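Local structure of ARO (armadillo repeats only protein) (Plasmodium falciparum Santa Lucia, 5EWP) at residues N227-Q232 with V245-L250; Q174-L179 with Y199-F204; R102-V107 with D142-A147; Y132-M137 with L167-I172. The protein probably takes part in moving rhoptries to, and attaching them at, the apical pole of the parasite, serving as an armadillo-repeat protein-binding scaffold. All coordinates share one frame; numbering follows the deposited sequence.

The four contacts step along a chain of stacked helices. Contact 3 lies nearest the chain centre, about 6 Å from centre to centre, and contact 1 farthest, about 24 Å, at the C-terminal end. All are largely buried, with no hydrogen bond between segments. Contact 2 uses leucine and valine branches plus CB and CD2 of a histidine, all its touching residues buried; contact 1 adds exposed K229 at its margin; contact 3 puts a methionine sulfur beside an imidazole; contact 4 packs an isoleucine on glycine backbone. Contacts 2 and 4 share helix 171-177. Contacts 1 and 2 touch through a weak bond, N227 ND2 to V176 O, while contacts 3 and 4 alternate in sequence.

Contact 1: N227-Q232 with V245-L250; sequences NLKTLQ and VLLLRL
L228 starts toward helix 237-250 and crosses both L246 and L250 at about a right angle, so that a single methyl does most of the work. That methyl, CD1, lies 3.6 Å from L246 CG and 3.7 Å from L250 CD1, lodged between two residues one helical turn apart. Closer to its own backbone, L228 offers CB to L247 CD1 at 3.9 Å. In L247, CG anti to the backbone N (chi1 -167°) sets the fork toward helix 224-231; CD1 then meets L228, and CD2 comes up against K229. The K229 chain crosses L247 nearly perpendicularly, with CG 3.7 Å from L247 CD2; beyond that point it stays extended and carries NZ away from the leucine.

The two helices run broadly antiparallel, at 146° with axes 9.6 Å apart, as neighbouring helices do in the right-handed alpha-superhelix of armadillo proteins, and here they form its C-terminal end. Helix 192-205 borders the pair, its L201, E202 and I205 touching L246. I225, from the preceding turn of helix 224-231, also packs on L247 and L250. At the other margin the Q232 side chain crosses L247 at about a right angle, while R249, on a different face of its helix, makes a salt bridge with E211.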
loop_
_atom_site.group_PDB
_atom_site.type_symbol
_atom_site.label_atom_id
_atom_site.label_comp_id
_atom_site.label_asym_id
_atom_site.label_seq_id
_atom_site.Cartn_x
_atom_site.Cartn_y
_atom_site.Cartn_z
ATOM N N ASN A 227 -23.167 -0.280 0.033
ATOM C CA ASN A 227 -22.240 -0.850 1.007
ATOM C C ASN A 227 -22.256 -0.077 2.310
ATOM O O ASN A 227 -22.175 -0.669 3.390
ATOM C CB ASN A 227 -20.816 -0.897 0.447
ATOM C CG ASN A 227 -20.678 -1.853 -0.722
ATOM O OD1 ASN A 227 -21.566 -2.663 -0.984
ATOM N ND2 ASN A 227 -19.554 -1.772 -1.424
ATOM N N LEU A 228 -22.359 1.248 2.199
ATOM C CA LEU A 228 -22.396 2.122 3.359
ATOM C C LEU A 228 -23.639 1.863 4.201
ATOM O O LEU A 228 -23.568 1.880 5.428
ATOM C CB LEU A 228 -22.334 3.587 2.926
ATOM C CG LEU A 228 -20.956 4.041 2.438
ATOM C CD1 LEU A 228 -21.016 5.438 1.849
ATOM C CD2 LEU A 228 -19.961 3.988 3.576
ATOM N N LYS A 229 -24.775 1.637 3.545
ATOM C CA LYS A 229 -26.007 1.311 4.264
ATOM C C LYS A 229 -25.831 0.045 5.104
ATOM O O LYS A 229 -26.312 -0.032 6.237
ATOM C CB LYS A 229 -27.182 1.155 3.296
ATOM C CG LYS A 229 -27.867 2.461 2.953
ATOM C CD LYS A 229 -28.761 2.310 1.738
ATOM C CE LYS A 229 -29.450 3.623 1.393
ATOM N NZ LYS A 229 -30.226 3.512 0.121
ATOM N N THR A 230 -25.130 -0.938 4.547
ATOM C CA THR A 230 -24.823 -2.168 5.274
ATOM C C THR A 230 -23.905 -1.894 6.463
ATOM O O THR A 230 -24.091 -2.451 7.544
ATOM C CB THR A 230 -24.178 -3.222 4.352
ATOM O OG1 THR A 230 -25.092 -3.562 3.303
ATOM C CG2 THR A 230 -23.829 -4.483 5.127
ATOM N N LEU A 231 -22.900 -1.048 6.255
ATOM C CA LEU A 231 -21.951 -0.736 7.317
ATOM C C LEU A 231 -22.564 0.047 8.482
ATOM O O LEU A 231 -22.188 -0.160 9.639
ATOM C CB LEU A 231 -20.760 0.044 6.751
ATOM C CG LEU A 231 -19.757 -0.729 5.895
ATOM C CD1 LEU A 231 -18.621 0.194 5.441
ATOM C CD2 LEU A 231 -19.204 -1.927 6.652
ATOM N N GLN A 232 -23.504 0.944 8.194
ATOM C CA GLN A 232 -24.041 1.803 9.253
ATOM C C GLN A 232 -24.948 1.079 10.249
ATOM O O GLN A 232 -25.512 1.712 11.139
ATOM C CB GLN A 232 -24.796 2.986 8.648
ATOM C CG GLN A 232 -26.026 2.614 7.862
ATOM C CD GLN A 232 -26.872 3.820 7.528
ATOM O OE1 GLN A 232 -26.439 4.960 7.699
ATOM N NE2 GLN A 232 -28.087 3.577 7.046
ATOM N N VAL A 245 -21.989 9.326 8.075
ATOM C CA VAL A 245 -21.485 10.609 7.588
ATOM C C VAL A 245 -21.235 10.628 6.078
ATOM O O VAL A 245 -21.676 11.551 5.386
ATOM C CB VAL A 245 -20.182 11.003 8.312
ATOM C CG1 VAL A 245 -19.544 12.216 7.651
ATOM C CG2 VAL A 245 -20.459 11.283 9.784
ATOM N N LEU A 246 -20.537 9.618 5.562
ATOM C CA LEU A 246 -20.268 9.574 4.129
ATOM C C LEU A 246 -21.552 9.325 3.358
ATOM O O LEU A 246 -21.749 9.885 2.279
ATOM C CB LEU A 246 -19.225 8.505 3.791
ATOM C CG LEU A 246 -18.881 8.317 2.306
ATOM C CD1 LEU A 246 -18.490 9.625 1.633
ATOM C CD2 LEU A 246 -17.767 7.288 2.142
ATOM N N LEU A 247 -22.424 8.491 3.922
ATOM C CA LEU A 247 -23.703 8.168 3.296
ATOM C C LEU A 247 -24.521 9.432 3.043
ATOM O O LEU A 247 -24.999 9.660 1.930
ATOM C CB LEU A 247 -24.494 7.195 4.172
ATOM C CG LEU A 247 -25.710 6.511 3.551
ATOM C CD1 LEU A 247 -25.365 5.888 2.209
ATOM C CD2 LEU A 247 -26.262 5.468 4.504
ATOM N N LEU A 248 -24.651 10.260 4.078
ATOM C CA LEU A 248 -25.357 11.534 3.980
ATOM C C LEU A 248 -24.805 12.413 2.862
ATOM O O LEU A 248 -25.555 13.121 2.192
ATOM C CB LEU A 248 -25.283 12.291 5.310
ATOM C CG LEU A 248 -25.947 11.636 6.523
ATOM C CD1 LEU A 248 -25.793 12.513 7.762
ATOM C CD2 LEU A 248 -27.411 11.327 6.243
ATOM N N ARG A 249 -23.489 12.379 2.675
ATOM C CA ARG A 249 -22.849 13.193 1.651
ATOM C C ARG A 249 -23.247 12.753 0.249
ATOM O O ARG A 249 -23.387 13.578 -0.655
ATOM C CB ARG A 249 -21.324 13.141 1.805
ATOM C CG ARG A 249 -20.595 14.161 0.968
ATOM C CD ARG A 249 -19.082 13.984 1.016
ATOM N NE ARG A 249 -18.492 14.340 2.308
ATOM C CZ ARG A 249 -18.205 15.583 2.690
ATOM N NH1 ARG A 249 -18.496 16.607 1.899
ATOM N NH2 ARG A 249 -17.658 15.809 3.878
ATOM N N LEU A 250 -23.417 11.446 0.076
ATOM C CA LEU A 250 -23.705 10.865 -1.231
ATOM C C LEU A 250 -25.193 10.837 -1.539
ATOM O O LEU A 250 -25.588 10.713 -2.697
ATOM C CB LEU A 250 -23.149 9.439 -1.310
ATOM C CG LEU A 250 -21.640 9.278 -1.119
ATOM C CD1 LEU A 250 -21.277 7.798 -1.006
ATOM C CD2 LEU A 250 -20.889 9.933 -2.266
#

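Contact 2: Q174-L179 with Y199-F204; sequences QLVNLL and YHLEDF
L201 sends its two methyls to separate leucines of 174-179. Its CD2 lies 3.8 Å from L175 CD1, the two side chains sliding past each other in opposite directions, and V176 CG2 approaches the same methyl from a chain set nearly perpendicular, at 4.1 Å. Its CD1 meets L179 CD1 at 3.7 Å, and this pair reaches tip to tip. L179 starts out pointing along the interface rather than into it; its CG sits anti to the carbonyl carbon (chi1 -61°), and the branch beyond it closes the gap.

L175 also straddles H200. Both of its methyls stand 4.0 Å from H200 CB, and L175 CD2 continues to the edge of the imidazole, near the ring plane, where H200 CD2 is 4.1 Å away. The first torsion of L175, -90°, is well off the usual -60° and aims the fork between L201 and H200.

A second shell surrounds these groups. Helix 142-156 covers H200 with Q150 and R153, and R153 is itself tied to helix 192-205 by a salt bridge to D203. L246 of helix 237-250 packs on L201, and I172, earlier in helix 171-177, also touches it. The fit joins helix 171-177 to helix 192-205, consistent with the stacking of an armadillo-type fold. All five touching residues are buried and no hydrogen bond crosses between the segments, which implies that the pairing rests on hydrophobic burial and on the interlocking of branched side chains rather than on polar directionality.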
loop_
_atom_site.group_PDB
_atom_site.type_symbol
_atom_site.label_atom_id
_atom_site.label_comp_id
_atom_site.label_asym_id
_atom_site.label_seq_id
_atom_site.Cartn_x
_atom_site.Cartn_y
_atom_site.Cartn_z
ATOM N N GLN A 174 -12.392 -0.547 -6.741
ATOM C CA GLN A 174 -11.718 -1.371 -5.749
ATOM C C GLN A 174 -11.898 -0.818 -4.336
ATOM O O GLN A 174 -12.118 -1.581 -3.397
ATOM C CB GLN A 174 -10.238 -1.512 -6.081
ATOM C CG GLN A 174 -9.986 -2.232 -7.370
ATOM C CD GLN A 174 -10.814 -3.496 -7.489
ATOM O OE1 GLN A 174 -10.844 -4.321 -6.577
ATOM N NE2 GLN A 174 -11.510 -3.638 -8.608
ATOM N N LEU A 175 -11.810 0.505 -4.174
ATOM C CA LEU A 175 -12.015 1.089 -2.854
ATOM C C LEU A 175 -13.386 0.815 -2.304
ATOM O O LEU A 175 -13.549 0.500 -1.122
ATOM C CB LEU A 175 -11.823 2.609 -2.870
ATOM C CG LEU A 175 -10.467 3.217 -2.623
ATOM C CD1 LEU A 175 -10.636 4.749 -2.519
ATOM C CD2 LEU A 175 -9.892 2.618 -1.338
ATOM N N VAL A 176 -14.386 0.981 -3.162
ATOM C CA VAL A 176 -15.762 0.785 -2.750
ATOM C C VAL A 176 -15.954 -0.674 -2.356
ATOM O O VAL A 176 -16.648 -0.976 -1.388
ATOM C CB VAL A 176 -16.749 1.218 -3.857
ATOM C CG1 VAL A 176 -18.160 0.740 -3.547
ATOM C CG2 VAL A 176 -16.730 2.734 -4.003
ATOM N N ASN A 177 -15.310 -1.585 -3.080
ATOM C CA ASN A 177 -15.365 -2.996 -2.717
ATOM C C ASN A 177 -14.764 -3.300 -1.350
ATOM O O ASN A 177 -15.163 -4.260 -0.688
ATOM C CB ASN A 177 -14.659 -3.851 -3.766
ATOM C CG ASN A 177 -15.444 -3.949 -5.052
ATOM O OD1 ASN A 177 -16.566 -3.446 -5.147
ATOM N ND2 ASN A 177 -14.861 -4.598 -6.053
ATOM N N LEU A 178 -13.821 -2.478 -0.906
ATOM C CA LEU A 178 -13.250 -2.679 0.419
ATOM C C LEU A 178 -14.264 -2.376 1.516
ATOM O O LEU A 178 -14.049 -2.732 2.669
ATOM C CB LEU A 178 -11.989 -1.822 0.617
ATOM C CG LEU A 178 -10.790 -2.223 -0.256
ATOM C CD1 LEU A 178 -9.561 -1.351 -0.006
ATOM C CD2 LEU A 178 -10.455 -3.668 -0.060
ATOM N N LEU A 179 -15.375 -1.730 1.162
ATOM C CA LEU A 179 -16.428 -1.464 2.141
ATOM C C LEU A 179 -17.247 -2.717 2.486
ATOM O O LEU A 179 -17.912 -2.769 3.526
ATOM C CB LEU A 179 -17.379 -0.383 1.625
ATOM C CG LEU A 179 -16.791 0.995 1.330
ATOM C CD1 LEU A 179 -17.826 1.851 0.587
ATOM C CD2 LEU A 179 -16.352 1.673 2.616
ATOM N N TYR A 199 -12.683 6.578 4.960
ATOM C CA TYR A 199 -11.830 7.765 5.004
ATOM C C TYR A 199 -11.116 8.002 3.678
ATOM O O TYR A 199 -10.906 9.142 3.272
ATOM C CB TYR A 199 -10.825 7.643 6.142
ATOM C CG TYR A 199 -11.464 7.589 7.510
ATOM C CD1 TYR A 199 -12.637 8.292 7.792
ATOM C CD2 TYR A 199 -10.892 6.834 8.525
ATOM C CE1 TYR A 199 -13.216 8.235 9.059
ATOM C CE2 TYR A 199 -11.459 6.773 9.782
ATOM C CZ TYR A 199 -12.613 7.466 10.047
ATOM O OH TYR A 199 -13.148 7.374 11.312
ATOM N N HIS A 200 -10.717 6.926 3.004
ATOM C CA HIS A 200 -10.081 7.081 1.703
ATOM C C HIS A 200 -11.041 7.718 0.692
ATOM O O HIS A 200 -10.652 8.588 -0.084
ATOM C CB HIS A 200 -9.581 5.726 1.172
ATOM C CG HIS A 200 -8.530 5.080 2.026
ATOM N ND1 HIS A 200 -7.694 5.796 2.859
ATOM C CD2 HIS A 200 -8.186 3.774 2.179
ATOM C CE1 HIS A 200 -6.873 4.963 3.477
ATOM N NE2 HIS A 200 -7.155 3.730 3.087
ATOM N N LEU A 201 -12.292 7.260 0.690
ATOM C CA LEU A 201 -13.290 7.790 -0.225
ATOM C C LEU A 201 -13.563 9.272 0.036
ATOM O O LEU A 201 -13.666 10.059 -0.901
ATOM C CB LEU A 201 -14.582 6.977 -0.120
ATOM C CG LEU A 201 -14.469 5.574 -0.722
ATOM C CD1 LEU A 201 -15.648 4.694 -0.292
ATOM C CD2 LEU A 201 -14.366 5.652 -2.246
ATOM N N GLU A 202 -13.647 9.649 1.306
ATOM C CA GLU A 202 -13.793 11.054 1.656
ATOM C C GLU A 202 -12.612 11.871 1.131
ATOM O O GLU A 202 -12.802 12.958 0.573
ATOM C CB GLU A 202 -13.923 11.223 3.171
ATOM C CG GLU A 202 -15.245 10.729 3.736
ATOM C CD GLU A 202 -15.388 11.008 5.222
ATOM O OE1 GLU A 202 -14.362 10.970 5.936
ATOM O OE2 GLU A 202 -16.526 11.263 5.675
ATOM N N ASP A 203 -11.398 11.345 1.300
ATOM C CA ASP A 203 -10.198 12.050 0.858
ATOM C C ASP A 203 -10.134 12.195 -0.654
ATOM O O ASP A 203 -9.528 13.137 -1.173
ATOM C CB ASP A 203 -8.942 11.340 1.380
ATOM C CG ASP A 203 -8.778 11.505 2.883
ATOM O OD1 ASP A 203 -9.539 12.311 3.472
ATOM O OD2 ASP A 203 -7.894 10.860 3.476
ATOM N N PHE A 204 -10.757 11.258 -1.354
ATOM C CA PHE A 204 -10.895 11.336 -2.801
ATOM C C PHE A 204 -11.864 12.458 -3.183
ATOM O O PHE A 204 -11.592 13.247 -4.082
ATOM C CB PHE A 204 -11.402 10.000 -3.365
ATOM C CG PHE A 204 -11.517 9.972 -4.862
ATOM C CD1 PHE A 204 -10.401 9.749 -5.648
ATOM C CD2 PHE A 204 -12.744 10.144 -5.481
ATOM C CE1 PHE A 204 -10.495 9.716 -7.037
ATOM C CE2 PHE A 204 -12.856 10.099 -6.862
ATOM C CZ PHE A 204 -11.731 9.890 -7.649
#

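Contact 3: R102-V107 with D142-A147; sequences RVHAAV and DGMKAA
H104 faces M144 and V107 faces A147 with CA separations of 7.3 Å and 7.1 Å, while the helix axes, 10.7 Å apart at their closest, run in broadly the same direction at 45°. Such an inclined pairing of helices well separated in sequence is consistent with successive layers of an armadillo superhelix; here helix 142-156 is laid against helix 100-113 near the middle of the chain.

M144 carries the interface. Its chain leaves the helix with CG anti to the backbone N and then bends at chi2 (69°), which swings the thioether across the facing helix so that it crosses V103, H104 and V107 at about right angles. The sulfur rests on V107, with SD 3.7 Å from V107 CG2, and the terminal methyl runs on between two valines: M144 CE is 3.8 Å from V107 CG2 and 4.0 Å from V103 CG1.

The same sulfur also meets the imidazole of H104. M144 SD lies 4.9 Å from the ring centroid and 62° off the ring normal, an oblique sulfur-aromatic approach in which H104 CD2 is the nearest ring atom. The ring is held from elsewhere: ND1 is hydrogen-bonded to the backbone N of A53, consistent with ND1 acting as the acceptor, and W51 packs on it edge-to-face. This tethers the histidine to the 51-53 loop while its CD2 stays beside the sulfur. One turn beyond the methionine, V107 CG1 meets A147 CB at 3.9 Å.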
loop_
_atom_site.group_PDB
_atom_site.type_symbol
_atom_site.label_atom_id
_atom_site.label_comp_id
_atom_site.label_asym_id
_atom_site.label_seq_id
_atom_site.Cartn_x
_atom_site.Cartn_y
_atom_site.Cartn_z
ATOM N N ARG A 102 8.153 -11.269 -3.403
ATOM C CA ARG A 102 8.662 -10.059 -4.045
ATOM C C ARG A 102 7.596 -8.981 -4.098
ATOM O O ARG A 102 7.858 -7.797 -3.805
ATOM C CB ARG A 102 9.172 -10.382 -5.465
ATOM C CG ARG A 102 10.577 -10.955 -5.452
ATOM C CD ARG A 102 11.116 -11.288 -6.849
ATOM N NE ARG A 102 12.443 -11.851 -6.695
ATOM C CZ ARG A 102 13.573 -11.172 -6.864
ATOM N NH1 ARG A 102 13.545 -9.909 -7.272
ATOM N NH2 ARG A 102 14.741 -11.772 -6.659
ATOM N N VAL A 103 6.390 -9.378 -4.481
ATOM C CA VAL A 103 5.294 -8.415 -4.548
ATOM C C VAL A 103 5.000 -7.894 -3.148
ATOM O O VAL A 103 4.900 -6.692 -2.934
ATOM C CB VAL A 103 4.026 -9.008 -5.138
ATOM C CG1 VAL A 103 2.902 -7.944 -5.108
ATOM C CG2 VAL A 103 4.287 -9.491 -6.561
ATOM N N HIS A 104 4.867 -8.808 -2.181
ATOM C CA HIS A 104 4.523 -8.375 -0.828
ATOM C C HIS A 104 5.555 -7.429 -0.242
ATOM O O HIS A 104 5.199 -6.428 0.364
ATOM C CB HIS A 104 4.358 -9.579 0.087
ATOM C CG HIS A 104 3.118 -10.367 -0.179
ATOM N ND1 HIS A 104 2.843 -11.559 0.460
ATOM C CD2 HIS A 104 2.058 -10.118 -0.983
ATOM C CE1 HIS A 104 1.685 -12.026 0.032
ATOM N NE2 HIS A 104 1.181 -11.164 -0.835
ATOM N N ALA A 105 6.830 -7.749 -0.423
ATOM C CA ALA A 105 7.892 -6.917 0.124
ATOM C C ALA A 105 7.853 -5.521 -0.494
ATOM O O ALA A 105 8.044 -4.526 0.204
ATOM C CB ALA A 105 9.259 -7.572 -0.104
ATOM N N ALA A 106 7.587 -5.459 -1.797
ATOM C CA ALA A 106 7.472 -4.176 -2.503
ATOM C C ALA A 106 6.281 -3.361 -2.019
ATOM O O ALA A 106 6.385 -2.151 -1.844
ATOM C CB ALA A 106 7.370 -4.411 -4.040
ATOM N N VAL A 107 5.145 -4.014 -1.809
ATOM C CA VAL A 107 3.980 -3.326 -1.270
ATOM C C VAL A 107 4.261 -2.780 0.131
ATOM O O VAL A 107 3.966 -1.618 0.416
ATOM C CB VAL A 107 2.752 -4.266 -1.228
ATOM C CG1 VAL A 107 1.647 -3.678 -0.362
ATOM C CG2 VAL A 107 2.249 -4.524 -2.647
ATOM N N ASP A 142 -5.934 -9.420 3.882
ATOM C CA ASP A 142 -6.365 -8.116 4.376
ATOM C C ASP A 142 -5.217 -7.112 4.498
ATOM O O ASP A 142 -5.391 -5.934 4.194
ATOM C CB ASP A 142 -7.079 -8.265 5.721
ATOM C CG ASP A 142 -7.710 -6.960 6.191
ATOM O OD1 ASP A 142 -8.462 -6.333 5.405
ATOM O OD2 ASP A 142 -7.469 -6.570 7.353
ATOM N N GLY A 143 -4.048 -7.565 4.946
ATOM C CA GLY A 143 -2.920 -6.656 5.113
ATOM C C GLY A 143 -2.487 -6.047 3.793
ATOM O O GLY A 143 -2.162 -4.867 3.701
ATOM N N MET A 144 -2.477 -6.886 2.769
ATOM C CA MET A 144 -2.155 -6.493 1.402
ATOM C C MET A 144 -3.164 -5.472 0.855
ATOM O O MET A 144 -2.789 -4.407 0.378
ATOM C CB MET A 144 -2.124 -7.752 0.537
ATOM C CG MET A 144 -1.928 -7.541 -0.944
ATOM S SD MET A 144 -0.307 -6.957 -1.409
ATOM C CE MET A 144 -0.492 -7.030 -3.200
ATOM N N LYS A 145 -4.452 -5.786 0.937
ATOM C CA LYS A 145 -5.439 -4.882 0.351
ATOM C C LYS A 145 -5.476 -3.546 1.092
ATOM O O LYS A 145 -5.617 -2.499 0.467
ATOM C CB LYS A 145 -6.830 -5.533 0.315
ATOM C CG LYS A 145 -7.479 -5.778 1.666
ATOM C CD LYS A 145 -8.578 -6.859 1.585
ATOM C CE LYS A 145 -9.305 -6.839 0.263
ATOM N NZ LYS A 145 -10.476 -7.756 0.261
ATOM N N ALA A 146 -5.299 -3.571 2.409
ATOM C CA ALA A 146 -5.310 -2.340 3.190
ATOM C C ALA A 146 -4.084 -1.471 2.917
ATOM O O ALA A 146 -4.206 -0.253 2.813
ATOM C CB ALA A 146 -5.399 -2.655 4.669
ATOM N N ALA A 147 -2.912 -2.100 2.806
ATOM C CA ALA A 147 -1.672 -1.380 2.521
ATOM C C ALA A 147 -1.716 -0.749 1.132
ATOM O O ALA A 147 -1.267 0.388 0.942
ATOM C CB ALA A 147 -0.463 -2.308 2.645
#

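Contact 4: Y132-M137 with L167-I172; sequences YLISGM and LKLGGI
The backbone bond from G136 N to Y132 O, 3.0 Å long, closes the helical turn from which I134 and then M137 reach the chain at 169-171. No polar bond passes between the two segments themselves; what joins them is an isoleucine laid on glycine backbone. I134 CD1 sits 3.6 Å from L169 CB, with the two side chains crossing at about a right angle, and 3.8 Å from G171 CA. The other branch, I134 CG2, comes within 3.9 Å of the same G171 CA, so both arms of the isoleucine hold one backbone carbon. With no side chain at G171, the CA atoms of I134 and G171 come as near as 5.6 Å.

M137 closes the far side. A bend at chi3 (-81°) brings CE to 4.1 Å from G171 O, a loose approach, and F166 and Q174 also pack on this methionine. F166 touches I134 as well, backing the contact from helix 160-168.

The turn receiving I134 is a Schellman motif, defined by the positive phi of G170 (92°) and two bonds back into the last turn of helix 160-168; G170 is also the N-cap of helix 171-177. A glycine pair, G170 and G171, followed by I172 and then by L175, V176, L178 and L179, matches the GGI..LV.LL pattern familiar from armadillo repeats.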
loop_
_atom_site.group_PDB
_atom_site.type_symbol
_atom_site.label_atom_id
_atom_site.label_comp_id
_atom_site.label_asym_id
_atom_site.label_seq_id
_atom_site.Cartn_x
_atom_site.Cartn_y
_atom_site.Cartn_z
ATOM N N TYR A 132 -0.653 -1.149 -10.321
ATOM C CA TYR A 132 -0.253 -2.314 -9.528
ATOM C C TYR A 132 -0.874 -2.245 -8.142
ATOM O O TYR A 132 -1.358 -3.240 -7.616
ATOM C CB TYR A 132 1.269 -2.401 -9.419
ATOM C CG TYR A 132 1.928 -2.509 -10.764
ATOM C CD1 TYR A 132 1.957 -3.717 -11.446
ATOM C CD2 TYR A 132 2.477 -1.387 -11.382
ATOM C CE1 TYR A 132 2.542 -3.816 -12.695
ATOM C CE2 TYR A 132 3.065 -1.479 -12.634
ATOM C CZ TYR A 132 3.095 -2.702 -13.283
ATOM O OH TYR A 132 3.674 -2.810 -14.524
ATOM N N LEU A 133 -0.865 -1.056 -7.547
ATOM C CA LEU A 133 -1.432 -0.902 -6.216
ATOM C C LEU A 133 -2.946 -1.093 -6.240
ATOM O O LEU A 133 -3.524 -1.646 -5.300
ATOM C CB LEU A 133 -1.067 0.461 -5.650
ATOM C CG LEU A 133 0.428 0.698 -5.411
ATOM C CD1 LEU A 133 0.655 2.166 -5.107
ATOM C CD2 LEU A 133 0.940 -0.168 -4.279
ATOM N N ILE A 134 -3.596 -0.627 -7.309
ATOM C CA ILE A 134 -5.036 -0.808 -7.438
ATOM C C ILE A 134 -5.376 -2.283 -7.608
ATOM O O ILE A 134 -6.327 -2.790 -7.006
ATOM C CB ILE A 134 -5.607 0.005 -8.623
ATOM C CG1 ILE A 134 -5.575 1.492 -8.279
ATOM C CG2 ILE A 134 -7.043 -0.413 -8.929
ATOM C CD1 ILE A 134 -5.866 2.421 -9.465
ATOM N N SER A 135 -4.578 -2.977 -8.414
ATOM C CA SER A 135 -4.756 -4.412 -8.581
ATOM C C SER A 135 -4.617 -5.124 -7.228
ATOM O O SER A 135 -5.357 -6.071 -6.925
ATOM C CB SER A 135 -3.739 -4.949 -9.596
ATOM O OG SER A 135 -4.004 -6.297 -9.929
ATOM N N GLY A 136 -3.680 -4.642 -6.414
ATOM C CA GLY A 136 -3.412 -5.203 -5.098
ATOM C C GLY A 136 -4.561 -5.094 -4.110
ATOM O O GLY A 136 -4.668 -5.889 -3.180
ATOM N N MET A 137 -5.431 -4.106 -4.293
ATOM C CA MET A 137 -6.603 -3.981 -3.429
ATOM C C MET A 137 -7.576 -5.145 -3.620
ATOM O O MET A 137 -8.530 -5.296 -2.858
ATOM C CB MET A 137 -7.332 -2.650 -3.683
ATOM C CG MET A 137 -6.663 -1.452 -3.030
ATOM S SD MET A 137 -7.701 0.014 -3.204
ATOM C CE MET A 137 -7.267 0.479 -4.867
ATOM N N LEU A 167 -9.193 7.166 -10.695
ATOM C CA LEU A 167 -10.558 6.874 -11.143
ATOM C C LEU A 167 -10.575 6.138 -12.480
ATOM O O LEU A 167 -11.299 5.154 -12.657
ATOM C CB LEU A 167 -11.350 8.181 -11.226
ATOM C CG LEU A 167 -12.787 8.140 -11.746
ATOM C CD1 LEU A 167 -13.638 7.252 -10.872
ATOM C CD2 LEU A 167 -13.340 9.558 -11.793
ATOM N N LYS A 168 -9.762 6.614 -13.414
ATOM C CA LYS A 168 -9.666 6.031 -14.744
ATOM C C LYS A 168 -9.219 4.572 -14.702
ATOM O O LYS A 168 -9.664 3.755 -15.500
ATOM C CB LYS A 168 -8.706 6.864 -15.595
ATOM C CG LYS A 168 -8.471 6.375 -17.006
ATOM C CD LYS A 168 -7.224 7.030 -17.562
ATOM C CE LYS A 168 -7.266 7.133 -19.070
ATOM N NZ LYS A 168 -7.407 5.791 -19.681
ATOM N N LEU A 169 -8.345 4.256 -13.751
ATOM C CA LEU A 169 -7.764 2.928 -13.637
ATOM C C LEU A 169 -8.631 1.946 -12.855
ATOM O O LEU A 169 -8.250 0.786 -12.661
ATOM C CB LEU A 169 -6.388 3.020 -12.980
ATOM C CG LEU A 169 -5.317 3.738 -13.793
ATOM C CD1 LEU A 169 -4.081 3.992 -12.931
ATOM C CD2 LEU A 169 -4.962 2.912 -15.022
ATOM N N GLY A 170 -9.789 2.404 -12.402
ATOM C CA GLY A 170 -10.716 1.546 -11.696
ATOM C C GLY A 170 -10.505 1.568 -10.198
ATOM O O GLY A 170 -11.016 0.718 -9.478
ATOM N N GLY A 171 -9.738 2.541 -9.721
ATOM C CA GLY A 171 -9.440 2.623 -8.305
ATOM C C GLY A 171 -10.639 2.803 -7.391
ATOM O O GLY A 171 -10.643 2.298 -6.274
ATOM N N ILE A 172 -11.653 3.537 -7.841
ATOM C CA ILE A 172 -12.824 3.747 -6.997
ATOM C C ILE A 172 -13.634 2.451 -6.855
ATOM O O ILE A 172 -14.149 2.142 -5.778
ATOM C CB ILE A 172 -13.696 4.893 -7.536
ATOM C CG1 ILE A 172 -12.974 6.228 -7.315
ATOM C CG2 ILE A 172 -15.049 4.926 -6.840
ATOM C CD1 ILE A 172 -12.689 6.513 -5.851
#